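Local coordinates for glycoside Hydrolase Family 43_12 (Metagenome, PDB 7JVH), which is a family 43 (subfamily 12) glycoside hydrolase that probably cleaves arabinose- or xylose-containing plant polysaccharides or the oligosaccharides derived from them, at residues A[63-69]-A[123-128]; A[71-77]-A[88-94]; A[387-393]-A[410-416]. All coordinates share one frame; numbering follows the deposited sequence.

Contact 1 (A[63-69]-A[123-128]); sequences DPSICRK and APAIHY. With GOL (glycerol), chain G.
Ser65 and Ile126 make the one direct hydrogen bond between these segments. Ile126 N donates to Ser65 OG at 2.8 Å, with an N-H...O angle of 154°. OG reaches that amide because it stands anti to its own amide nitrogen (chi1 173°). The same hydroxyl bonds Asp306 OD2, so it links three strands. The strands 65-69 and 125-128 run almost parallel, 6° apart, but form no backbone ladder with each other. They are the first strands of two successive four-stranded blades of the five-bladed β-propeller of this family.

The packing is tight around Ser65. Its CB lies 3.2 Å from Pro124 O. Two residues earlier, Asp63 O meets Pro124 CD at 3.3 Å. Further along, Cys67 SG rests against the side chain of Ile126, 4.0 Å from CG1. Tyr74 and Val76 also cover that isoleucine.

The Lys69 end is the solvent side. Lys69 and Tyr128 are partly exposed, yet they still pack closely. The extended lysine chain crosses one face of the Tyr128 ring, with CG 3.7 Å from the ring centroid. Tyr128 OH is bonded to Asp133, which also forms a long, weak ion pair with Lys69 NZ.

At the Asp63 end the segments share a glycerol, probably from the crystallisation liquor. Its O3 donates to Asp63 OD2 at 2.7 Å, and Ala123 N donates to its O1 at 2.8 Å. Asp173 and Arg334 bind the same molecule. Backbone amide, carboxylate and guanidinium together grip a small polyol here, which is consistent with a pocket suited to sugar hydroxyls.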
loop_
_atom_site.group_PDB
_atom_site.type_symbol
_atom_site.label_atom_id
_atom_site.label_comp_id
_atom_site.label_asym_id
_atom_site.label_seq_id
_atom_site.Cartn_x
_atom_site.Cartn_y
_atom_site.Cartn_z
ATOM N N ASP A 63 4.743 -3.774 -3.066
ATOM C CA ASP A 63 5.322 -5.073 -2.748
ATOM C C ASP A 63 4.266 -6.175 -2.811
ATOM O O ASP A 63 3.958 -6.813 -1.811
ATOM C CB ASP A 63 5.965 -5.019 -1.351
ATOM C CG ASP A 63 6.945 -3.876 -1.200
ATOM O OD1 ASP A 63 7.867 -3.741 -2.047
ATOM O OD2 ASP A 63 6.791 -3.106 -0.223
ATOM N N PRO A 64 3.654 -6.424 -3.986
ATOM C CA PRO A 64 2.550 -7.378 -4.078
ATOM C C PRO A 64 3.062 -8.805 -4.017
ATOM O O PRO A 64 4.061 -9.137 -4.667
ATOM C CB PRO A 64 1.949 -7.077 -5.450
ATOM C CG PRO A 64 3.088 -6.536 -6.251
ATOM C CD PRO A 64 3.967 -5.791 -5.281
ATOM N N SER A 65 2.368 -9.634 -3.231
ATOM C CA SER A 65 2.649 -11.047 -3.115
ATOM C C SER A 65 1.350 -11.807 -3.343
ATOM O O SER A 65 0.278 -11.363 -2.938
ATOM C CB SER A 65 3.204 -11.347 -1.726
ATOM O OG SER A 65 3.338 -12.740 -1.513
ATOM N N ILE A 66 1.464 -12.972 -3.981
ATOM C CA ILE A 66 0.316 -13.742 -4.425
ATOM C C ILE A 66 0.560 -15.245 -4.290
ATOM O O ILE A 66 1.656 -15.736 -4.543
ATOM C CB ILE A 66 -0.067 -13.359 -5.884
ATOM C CG1 ILE A 66 -1.327 -14.084 -6.327
ATOM C CG2 ILE A 66 1.083 -13.622 -6.844
ATOM C CD1 ILE A 66 -2.016 -13.405 -7.509
ATOM N N CYS A 67 -0.484 -15.960 -3.871
ATOM C CA CYS A 67 -0.471 -17.398 -3.765
ATOM C C CYS A 67 -1.802 -17.974 -4.269
ATOM O O CYS A 67 -2.783 -17.247 -4.428
ATOM C CB CYS A 67 -0.223 -17.802 -2.326
ATOM S SG CYS A 67 -1.651 -17.630 -1.255
ATOM N N ARG A 68 -1.815 -19.294 -4.500
ATOM C CA ARG A 68 -2.996 -20.004 -4.956
ATOM C C ARG A 68 -3.259 -21.261 -4.139
ATOM O O ARG A 68 -2.337 -22.011 -3.827
ATOM C CB ARG A 68 -2.844 -20.381 -6.432
ATOM C CG ARG A 68 -4.039 -21.120 -7.020
ATOM C CD ARG A 68 -3.876 -21.343 -8.515
ATOM N NE ARG A 68 -4.651 -22.498 -8.956
ATOM C CZ ARG A 68 -4.843 -22.852 -10.220
ATOM N NH1 ARG A 68 -4.288 -22.164 -11.222
ATOM N NH2 ARG A 68 -5.591 -23.912 -10.499
ATOM N N LYS A 69 -4.536 -21.463 -3.790
ATOM C CA LYS A 69 -5.061 -22.729 -3.289
ATOM C C LYS A 69 -6.287 -23.092 -4.131
ATOM O O LYS A 69 -7.298 -22.379 -4.093
ATOM C CB LYS A 69 -5.442 -22.616 -1.816
ATOM C CG LYS A 69 -5.988 -23.907 -1.235
ATOM C CD LYS A 69 -6.639 -23.696 0.108
ATOM C CE LYS A 69 -7.182 -24.999 0.645
ATOM N NZ LYS A 69 -7.908 -24.784 1.920
ATOM N N ALA A 123 7.626 -5.252 2.821
ATOM C CA ALA A 123 7.181 -6.224 1.821
ATOM C C ALA A 123 6.588 -7.488 2.431
ATOM O O ALA A 123 7.241 -8.177 3.205
ATOM C CB ALA A 123 8.322 -6.590 0.898
ATOM N N PRO A 124 5.315 -7.808 2.138
ATOM C CA PRO A 124 4.722 -9.078 2.540
ATOM C C PRO A 124 5.022 -10.200 1.544
ATOM O O PRO A 124 5.239 -9.922 0.359
ATOM C CB PRO A 124 3.228 -8.753 2.511
ATOM C CG PRO A 124 3.092 -7.773 1.416
ATOM C CD PRO A 124 4.347 -6.936 1.448
ATOM N N ALA A 125 5.056 -11.443 2.037
ATOM C CA ALA A 125 5.040 -12.642 1.204
ATOM C C ALA A 125 4.015 -13.645 1.741
ATOM O O ALA A 125 4.185 -14.188 2.829
ATOM C CB ALA A 125 6.426 -13.264 1.128
ATOM N N ILE A 126 2.933 -13.858 0.985
ATOM C CA ILE A 126 1.894 -14.837 1.332
ATOM C C ILE A 126 2.180 -16.165 0.603
ATOM O O ILE A 126 2.784 -16.172 -0.454
ATOM C CB ILE A 126 0.468 -14.292 1.031
ATOM C CG1 ILE A 126 -0.599 -15.175 1.693
ATOM C CG2 ILE A 126 0.202 -14.183 -0.467
ATOM C CD1 ILE A 126 -2.019 -14.710 1.465
ATOM N N HIS A 127 1.775 -17.281 1.209
ATOM C CA HIS A 127 2.081 -18.612 0.704
ATOM C C HIS A 127 1.013 -19.579 1.142
ATOM O O HIS A 127 0.419 -19.407 2.192
ATOM C CB HIS A 127 3.417 -19.113 1.261
ATOM C CG HIS A 127 4.582 -18.268 0.873
ATOM N ND1 HIS A 127 5.294 -18.506 -0.280
ATOM C CD2 HIS A 127 5.208 -17.233 1.494
ATOM C CE1 HIS A 127 6.274 -17.623 -0.384
ATOM N NE2 HIS A 127 6.260 -16.855 0.690
ATOM N N TYR A 128 0.796 -20.618 0.334
ATOM C CA TYR A 128 -0.022 -21.753 0.722
ATOM C C TYR A 128 0.821 -23.015 0.679
ATOM O O TYR A 128 1.377 -23.363 -0.357
ATOM C CB TYR A 128 -1.249 -21.912 -0.174
ATOM C CG TYR A 128 -1.993 -23.191 0.113
ATOM C CD1 TYR A 128 -2.819 -23.291 1.224
ATOM C CD2 TYR A 128 -1.846 -24.309 -0.707
ATOM C CE1 TYR A 128 -3.493 -24.474 1.503
ATOM C CE2 TYR A 128 -2.517 -25.488 -0.431
ATOM C CZ TYR A 128 -3.332 -25.566 0.674
ATOM O OH TYR A 128 -4.003 -26.724 0.945
HETATM C C1 GOL G . 10.581 -3.709 0.882
HETATM O O1 GOL G . 10.133 -4.340 2.080
HETATM C C2 GOL G . 10.803 -2.226 1.077
HETATM O O2 GOL G . 11.271 -1.657 -0.144
HETATM C C3 GOL G . 9.566 -1.485 1.536
HETATM O O3 GOL G . 8.663 -1.265 0.455
#

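Contact 2 (A[71-77]-A[88-94]); sequences DDYYLVN and IFHSTDL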
loop_
_atom_site.group_PDB
_atom_site.type_symbol
_atom_site.label_atom_id
_atom_site.label_comp_id
_atom_site.label_asym_id
_atom_site.label_seq_id
_atom_site.Cartn_x
_atom_site.Cartn_y
_atom_site.Cartn_z
ATOM N N ASP A 71 -8.955 -23.252 -6.780
ATOM C CA ASP A 71 -9.512 -22.212 -7.650
ATOM C C ASP A 71 -9.306 -20.795 -7.132
ATOM O O ASP A 71 -9.620 -19.841 -7.849
ATOM C CB ASP A 71 -11.022 -22.423 -7.849
ATOM C CG ASP A 71 -11.350 -23.733 -8.528
ATOM O OD1 ASP A 71 -10.451 -24.310 -9.186
ATOM O OD2 ASP A 71 -12.517 -24.173 -8.407
ATOM N N ASP A 72 -8.795 -20.664 -5.899
ATOM C CA ASP A 72 -8.731 -19.384 -5.183
ATOM C C ASP A 72 -7.336 -18.756 -5.142
ATOM O O ASP A 72 -6.355 -19.426 -4.789
ATOM C CB ASP A 72 -9.237 -19.576 -3.757
ATOM C CG ASP A 72 -10.689 -19.951 -3.709
ATOM O OD1 ASP A 72 -11.500 -19.193 -4.280
ATOM O OD2 ASP A 72 -11.016 -20.981 -3.092
ATOM N N TYR A 73 -7.277 -17.463 -5.495
ATOM C CA TYR A 73 -6.066 -16.658 -5.440
ATOM C C TYR A 73 -6.180 -15.677 -4.279
ATOM O O TYR A 73 -7.260 -15.177 -3.992
ATOM C CB TYR A 73 -5.846 -15.867 -6.744
ATOM C CG TYR A 73 -5.636 -16.714 -7.975
ATOM C CD1 TYR A 73 -4.397 -17.287 -8.246
ATOM C CD2 TYR A 73 -6.679 -16.947 -8.890
ATOM C CE1 TYR A 73 -4.201 -18.065 -9.380
ATOM C CE2 TYR A 73 -6.485 -17.724 -10.015
ATOM C CZ TYR A 73 -5.245 -18.278 -10.254
ATOM O OH TYR A 73 -5.051 -19.068 -11.362
ATOM N N TYR A 74 -5.046 -15.414 -3.623
ATOM C CA TYR A 74 -4.957 -14.422 -2.550
ATOM C C TYR A 74 -3.760 -13.515 -2.799
ATOM O O TYR A 74 -2.696 -13.981 -3.185
ATOM C CB TYR A 74 -4.873 -15.094 -1.178
ATOM C CG TYR A 74 -6.073 -15.967 -0.858
ATOM C CD1 TYR A 74 -6.106 -17.293 -1.248
ATOM C CD2 TYR A 74 -7.166 -15.462 -0.165
ATOM C CE1 TYR A 74 -7.198 -18.103 -0.962
ATOM C CE2 TYR A 74 -8.254 -16.261 0.132
ATOM C CZ TYR A 74 -8.264 -17.578 -0.277
ATOM O OH TYR A 74 -9.342 -18.368 0.004
ATOM N N LEU A 75 -3.969 -12.212 -2.611
ATOM C CA LEU A 75 -2.980 -11.200 -2.947
ATOM C C LEU A 75 -2.896 -10.208 -1.803
ATOM O O LEU A 75 -3.924 -9.772 -1.288
ATOM C CB LEU A 75 -3.378 -10.499 -4.247
ATOM C CG LEU A 75 -2.681 -9.188 -4.629
ATOM C CD1 LEU A 75 -1.325 -9.415 -5.283
ATOM C CD2 LEU A 75 -3.625 -8.379 -5.532
ATOM N N VAL A 76 -1.666 -9.866 -1.407
ATOM C CA VAL A 76 -1.417 -8.976 -0.279
ATOM C C VAL A 76 -0.332 -7.945 -0.590
ATOM O O VAL A 76 0.444 -8.120 -1.535
ATOM C CB VAL A 76 -1.071 -9.764 0.989
ATOM C CG1 VAL A 76 -2.211 -10.693 1.380
ATOM C CG2 VAL A 76 0.223 -10.550 0.823
ATOM N N ASN A 77 -0.304 -6.878 0.222
ATOM C CA ASN A 77 0.535 -5.699 0.028
ATOM C C ASN A 77 1.117 -5.170 1.358
ATOM O O ASN A 77 0.568 -5.412 2.442
ATOM C CB ASN A 77 -0.299 -4.594 -0.622
ATOM C CG ASN A 77 -0.925 -5.026 -1.938
ATOM O OD1 ASN A 77 -2.105 -5.413 -2.011
ATOM N ND2 ASN A 77 -0.130 -4.955 -3.000
ATOM N N ILE A 88 -5.773 -7.850 2.123
ATOM C CA ILE A 88 -5.770 -9.127 1.424
ATOM C C ILE A 88 -6.975 -9.240 0.477
ATOM O O ILE A 88 -8.133 -9.057 0.884
ATOM C CB ILE A 88 -5.661 -10.309 2.413
ATOM C CG1 ILE A 88 -5.716 -11.648 1.666
ATOM C CG2 ILE A 88 -6.723 -10.219 3.507
ATOM C CD1 ILE A 88 -5.173 -12.813 2.467
ATOM N N PHE A 89 -6.681 -9.510 -0.802
ATOM C CA PHE A 89 -7.679 -9.600 -1.865
ATOM C C PHE A 89 -7.823 -11.038 -2.336
ATOM O O PHE A 89 -6.843 -11.768 -2.402
ATOM C CB PHE A 89 -7.287 -8.687 -3.024
ATOM C CG PHE A 89 -7.143 -7.239 -2.635
ATOM C CD1 PHE A 89 -5.918 -6.752 -2.203
ATOM C CD2 PHE A 89 -8.229 -6.366 -2.682
ATOM C CE1 PHE A 89 -5.764 -5.415 -1.841
ATOM C CE2 PHE A 89 -8.092 -5.038 -2.307
ATOM C CZ PHE A 89 -6.854 -4.563 -1.886
ATOM N N HIS A 90 -9.063 -11.434 -2.646
ATOM C CA HIS A 90 -9.389 -12.769 -3.174
ATOM C C HIS A 90 -9.991 -12.675 -4.576
ATOM O O HIS A 90 -10.745 -11.766 -4.859
ATOM C CB HIS A 90 -10.328 -13.511 -2.209
ATOM C CG HIS A 90 -11.036 -14.684 -2.816
ATOM N ND1 HIS A 90 -12.297 -14.591 -3.369
ATOM C CD2 HIS A 90 -10.668 -15.983 -2.939
ATOM C CE1 HIS A 90 -12.666 -15.782 -3.818
ATOM N NE2 HIS A 90 -11.700 -16.644 -3.562
ATOM N N SER A 91 -9.620 -13.623 -5.441
ATOM C CA SER A 91 -10.091 -13.694 -6.829
ATOM C C SER A 91 -9.981 -15.120 -7.386
ATOM O O SER A 91 -9.044 -15.852 -7.056
ATOM C CB SER A 91 -9.288 -12.730 -7.703
ATOM O OG SER A 91 -9.610 -12.854 -9.083
ATOM N N THR A 92 -10.939 -15.500 -8.235
ATOM C CA THR A 92 -10.902 -16.784 -8.926
ATOM C C THR A 92 -10.399 -16.674 -10.363
ATOM O O THR A 92 -10.194 -17.691 -11.009
ATOM C CB THR A 92 -12.281 -17.455 -8.940
ATOM O OG1 THR A 92 -13.235 -16.563 -9.518
ATOM C CG2 THR A 92 -12.716 -17.812 -7.537
ATOM N N ASP A 93 -10.181 -15.442 -10.835
ATOM C CA ASP A 93 -9.831 -15.166 -12.231
ATOM C C ASP A 93 -8.679 -14.177 -12.472
ATOM O O ASP A 93 -8.333 -13.916 -13.616
ATOM C CB ASP A 93 -11.076 -14.680 -12.984
ATOM C CG ASP A 93 -11.640 -13.370 -12.429
ATOM O OD1 ASP A 93 -10.869 -12.502 -11.966
ATOM O OD2 ASP A 93 -12.873 -13.202 -12.472
ATOM N N LEU A 94 -8.114 -13.621 -11.390
ATOM C CA LEU A 94 -6.967 -12.654 -11.329
ATOM C C LEU A 94 -7.303 -11.262 -11.867
ATOM O O LEU A 94 -6.384 -10.473 -11.978
ATOM C CB LEU A 94 -5.693 -13.165 -12.006
ATOM C CG LEU A 94 -5.147 -14.509 -11.555
ATOM C CD1 LEU A 94 -4.065 -14.945 -12.508
ATOM C CD2 LEU A 94 -4.596 -14.420 -10.153
#
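Tyr73 pairs with Ser91, and Leu75 with Phe89, as antiparallel hydrogen-bonded pairs, each closed by two backbone bonds. Phe89 N reaches Leu75 O at 2.8 Å, and Tyr73 N reaches Ser91 O at 2.9 Å. Tyr74 and His90 form the non-hydrogen-bonded pair between them.

Two polar side-chain groups add to the ladder. With CG opposite its backbone nitrogen (chi1 163°), His90 brings NE2 to Asp72 OD1 and donates at 2.7 Å, nearly straight at 170°. The oxygen lies in the imidazole plane, but the ring meets the carboxylate from above, 48° out of its plane. Ser91 OG accepts from Asp93 N and from Leu94 N, an ST turn and ST motif that bend the chain back toward Tyr73.

These are the second and third strands of a four-stranded antiparallel propeller blade.

The apolar and ring contacts fall on both faces of the blade. On the Tyr73 and Leu75 face, Leu94 CD2 sits over the centre of the Tyr73 ring, 3.4 Å from its centroid. Tyr73 OH is bonded to Glu309 O. Replacing Tyr73 by an alanine would probably leave Leu94 without the ring it packs on and Glu309 O without its hydroxyl partner. On the Tyr74 face, Val76 and Ile88 lie side by side, Val76 CG1 3.6 Å from Ile88 CB. The Tyr74 and His90 rings meet obliquely there, centroids 5.4 Å apart.

Contact 3 (A[387-393]-A[410-416]); sequences DFKSENI and IAKEGGL
Phe388 and Leu416 form the apolar centre. Leu416 CG lies over one face of the Phe388 ring, 3.7 Å from its centroid and displaced toward the rim. The two methyls of Leu416 then spread apart. CD1 goes over the far end of the ring, 3.8 Å from Phe388 CZ. CD2 turns to Ile393 and meets its CD1 at 3.7 Å. Met563 packs on both Phe388 and Leu416, and Trp397 meets the Phe388 ring edge-to-face.

Ile410 widens this patch. Its CD1 touches CD1 of Ile393 at 4.1 Å and also lies against CB of Phe388. Chi1 of -68° sets CG1 opposite the carbonyl carbon, against Glu391 CA, and the bent chi2 brings CD1 to 3.4 Å from Phe388 O. The aliphatic part of the exposed Glu391 borders the same isoleucine.

Phe388 O marks the change from apolar to polar. It accepts from Gly415 N at 3.0 Å, the one hydrogen bond across the contact. The bond is nearly straight (N-H...O 170°), but the donor stands above the carbonyl plane, 57° out of it. Next to it, Gly414 passes close to Lys389. A CB at Gly414 would sit only 3.2 Å from Lys389 CG and would also press on the preceding carbonyl. The outer edge is charged: Lys389 leads away into solvent, and Asp387 OD1 is held by Asn32.

Residues 411-414 make a type I turn, and Ala411 N bonds Gly415 O. The turn joins antiparallel strands 408-410 and 416-418. The apolar side faces strand 560-566 of another sheet, as at the edge of the core of a concanavalin A-like β-sandwich.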
loop_
_atom_site.group_PDB
_atom_site.type_symbol
_atom_site.label_atom_id
_atom_site.label_comp_id
_atom_site.label_asym_id
_atom_site.label_seq_id
_atom_site.Cartn_x
_atom_site.Cartn_y
_atom_site.Cartn_z
ATOM N N ASP A 387 -21.795 6.036 2.894
ATOM C CA ASP A 387 -22.667 6.680 3.880
ATOM C C ASP A 387 -22.496 6.159 5.301
ATOM O O ASP A 387 -23.116 6.663 6.208
ATOM C CB ASP A 387 -24.124 6.536 3.418
ATOM C CG ASP A 387 -24.419 7.372 2.183
ATOM O OD1 ASP A 387 -23.747 8.410 1.987
ATOM O OD2 ASP A 387 -25.335 6.992 1.411
ATOM N N PHE A 388 -21.635 5.148 5.479
ATOM C CA PHE A 388 -21.327 4.541 6.773
ATOM C C PHE A 388 -22.579 4.177 7.593
ATOM O O PHE A 388 -22.646 4.413 8.795
ATOM C CB PHE A 388 -20.385 5.430 7.588
ATOM C CG PHE A 388 -19.083 5.730 6.897
ATOM C CD1 PHE A 388 -18.099 4.757 6.796
ATOM C CD2 PHE A 388 -18.860 6.969 6.321
ATOM C CE1 PHE A 388 -16.903 5.026 6.152
ATOM C CE2 PHE A 388 -17.674 7.247 5.665
ATOM C CZ PHE A 388 -16.685 6.275 5.581
ATOM N N LYS A 389 -23.565 3.591 6.906
ATOM C CA LYS A 389 -24.800 3.091 7.512
ATOM C C LYS A 389 -24.694 1.650 8.048
ATOM O O LYS A 389 -25.710 1.001 8.302
ATOM C CB LYS A 389 -25.924 3.174 6.491
ATOM C CG LYS A 389 -26.151 4.573 5.933
ATOM C CD LYS A 389 -27.501 4.726 5.228
ATOM C CE LYS A 389 -27.819 6.200 5.014
ATOM N NZ LYS A 389 -28.872 6.438 3.988
ATOM N N SER A 390 -23.461 1.165 8.247
ATOM C CA SER A 390 -23.200 -0.217 8.618
ATOM C C SER A 390 -21.931 -0.331 9.453
ATOM O O SER A 390 -20.883 0.211 9.080
ATOM C CB SER A 390 -23.071 -1.068 7.365
ATOM O OG SER A 390 -22.576 -2.356 7.681
ATOM N N GLU A 391 -22.040 -1.067 10.569
ATOM C CA GLU A 391 -20.956 -1.225 11.533
ATOM C C GLU A 391 -19.754 -1.937 10.952
ATOM O O GLU A 391 -18.641 -1.758 11.435
ATOM C CB GLU A 391 -21.459 -1.936 12.800
ATOM C CG GLU A 391 -21.142 -1.182 14.084
ATOM C CD GLU A 391 -22.025 -1.592 15.242
ATOM O OE1 GLU A 391 -22.307 -2.803 15.399
ATOM O OE2 GLU A 391 -22.428 -0.686 15.987
ATOM N N ASN A 392 -19.993 -2.732 9.909
ATOM C CA ASN A 392 -18.946 -3.362 9.100
ATOM C C ASN A 392 -18.449 -2.362 8.053
ATOM O O ASN A 392 -18.960 -2.316 6.929
ATOM C CB ASN A 392 -19.469 -4.620 8.395
ATOM C CG ASN A 392 -20.080 -5.618 9.349
ATOM O OD1 ASN A 392 -19.439 -6.054 10.312
ATOM N ND2 ASN A 392 -21.331 -5.987 9.090
ATOM N N ILE A 393 -17.495 -1.520 8.456
ATOM C CA ILE A 393 -16.954 -0.496 7.597
ATOM C C ILE A 393 -16.099 -1.143 6.517
ATOM O O ILE A 393 -15.412 -2.107 6.768
ATOM C CB ILE A 393 -16.176 0.555 8.412
ATOM C CG1 ILE A 393 -17.172 1.368 9.247
ATOM C CG2 ILE A 393 -15.361 1.476 7.506
ATOM C CD1 ILE A 393 -16.508 2.318 10.216
ATOM N N ILE A 410 -20.677 3.866 14.882
ATOM C CA ILE A 410 -21.705 4.061 13.863
ATOM C C ILE A 410 -22.972 4.527 14.558
ATOM O O ILE A 410 -23.413 3.921 15.538
ATOM C CB ILE A 410 -21.965 2.775 13.041
ATOM C CG1 ILE A 410 -20.766 2.423 12.163
ATOM C CG2 ILE A 410 -23.233 2.911 12.200
ATOM C CD1 ILE A 410 -20.406 3.427 11.087
ATOM N N ALA A 411 -23.540 5.631 14.065
ATOM C CA ALA A 411 -24.743 6.222 14.647
ATOM C C ALA A 411 -25.942 5.311 14.403
ATOM O O ALA A 411 -25.927 4.482 13.483
ATOM C CB ALA A 411 -25.002 7.610 14.076
ATOM N N LYS A 412 -26.973 5.468 15.238
ATOM C CA LYS A 412 -28.201 4.689 15.118
ATOM C C LYS A 412 -28.830 4.884 13.727
ATOM O O LYS A 412 -29.336 3.933 13.128
ATOM C CB LYS A 412 -29.186 5.042 16.240
ATOM C CG LYS A 412 -29.670 6.489 16.265
ATOM C CD LYS A 412 -30.857 6.664 17.218
ATOM C CE LYS A 412 -31.596 7.993 17.026
ATOM N NZ LYS A 412 -31.622 8.907 18.217
ATOM N N GLU A 413 -28.755 6.123 13.221
ATOM C CA GLU A 413 -29.256 6.501 11.898
ATOM C C GLU A 413 -28.161 6.473 10.820
ATOM O O GLU A 413 -28.420 6.823 9.672
ATOM C CB GLU A 413 -29.919 7.895 11.960
ATOM C CG GLU A 413 -28.975 9.097 12.133
ATOM C CD GLU A 413 -28.450 9.318 13.557
ATOM O OE1 GLU A 413 -29.164 9.007 14.535
ATOM O OE2 GLU A 413 -27.315 9.832 13.698
ATOM N N GLY A 414 -26.943 6.069 11.205
ATOM C CA GLY A 414 -25.809 5.949 10.303
ATOM C C GLY A 414 -24.917 7.175 10.309
ATOM O O GLY A 414 -25.357 8.266 10.657
ATOM N N GLY A 415 -23.659 6.989 9.904
ATOM C CA GLY A 415 -22.666 8.050 9.856
ATOM C C GLY A 415 -21.515 7.779 10.805
ATOM O O GLY A 415 -21.697 7.108 11.826
ATOM N N LEU A 416 -20.330 8.300 10.460
ATOM C CA LEU A 416 -19.129 8.183 11.281
ATOM C C LEU A 416 -19.126 9.195 12.422
ATOM O O LEU A 416 -18.701 10.335 12.245
ATOM C CB LEU A 416 -17.856 8.391 10.449
ATOM C CG LEU A 416 -17.319 7.232 9.638
ATOM C CD1 LEU A 416 -15.982 7.598 9.021
ATOM C CD2 LEU A 416 -17.174 5.995 10.490
#

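In the fold
Contacts 1 and 2 meet in the first propeller blade, with centres 9 Å apart; segment 123-128 of contact 1 belongs to the next blade. Strands 65-69 and 72-76 are neighbours in the first sheet, and the probable backbone bonds Ser65 O to Val76 N (2.9 Å) and Cys67 O to Tyr74 N (3.0 Å) join the contacts. Contact 2 lies wholly within the blade, pairing its second and third strands. Contact 1 reaches the glycerol pocket, probably the active-site region. Contact 3 lies in the C-terminal domain. Its centre is about 32 Å from that of contact 1 and 28 Å from that of contact 2. It touches neither: its nearest atoms are about 19 Å and 12 Å away, respectively.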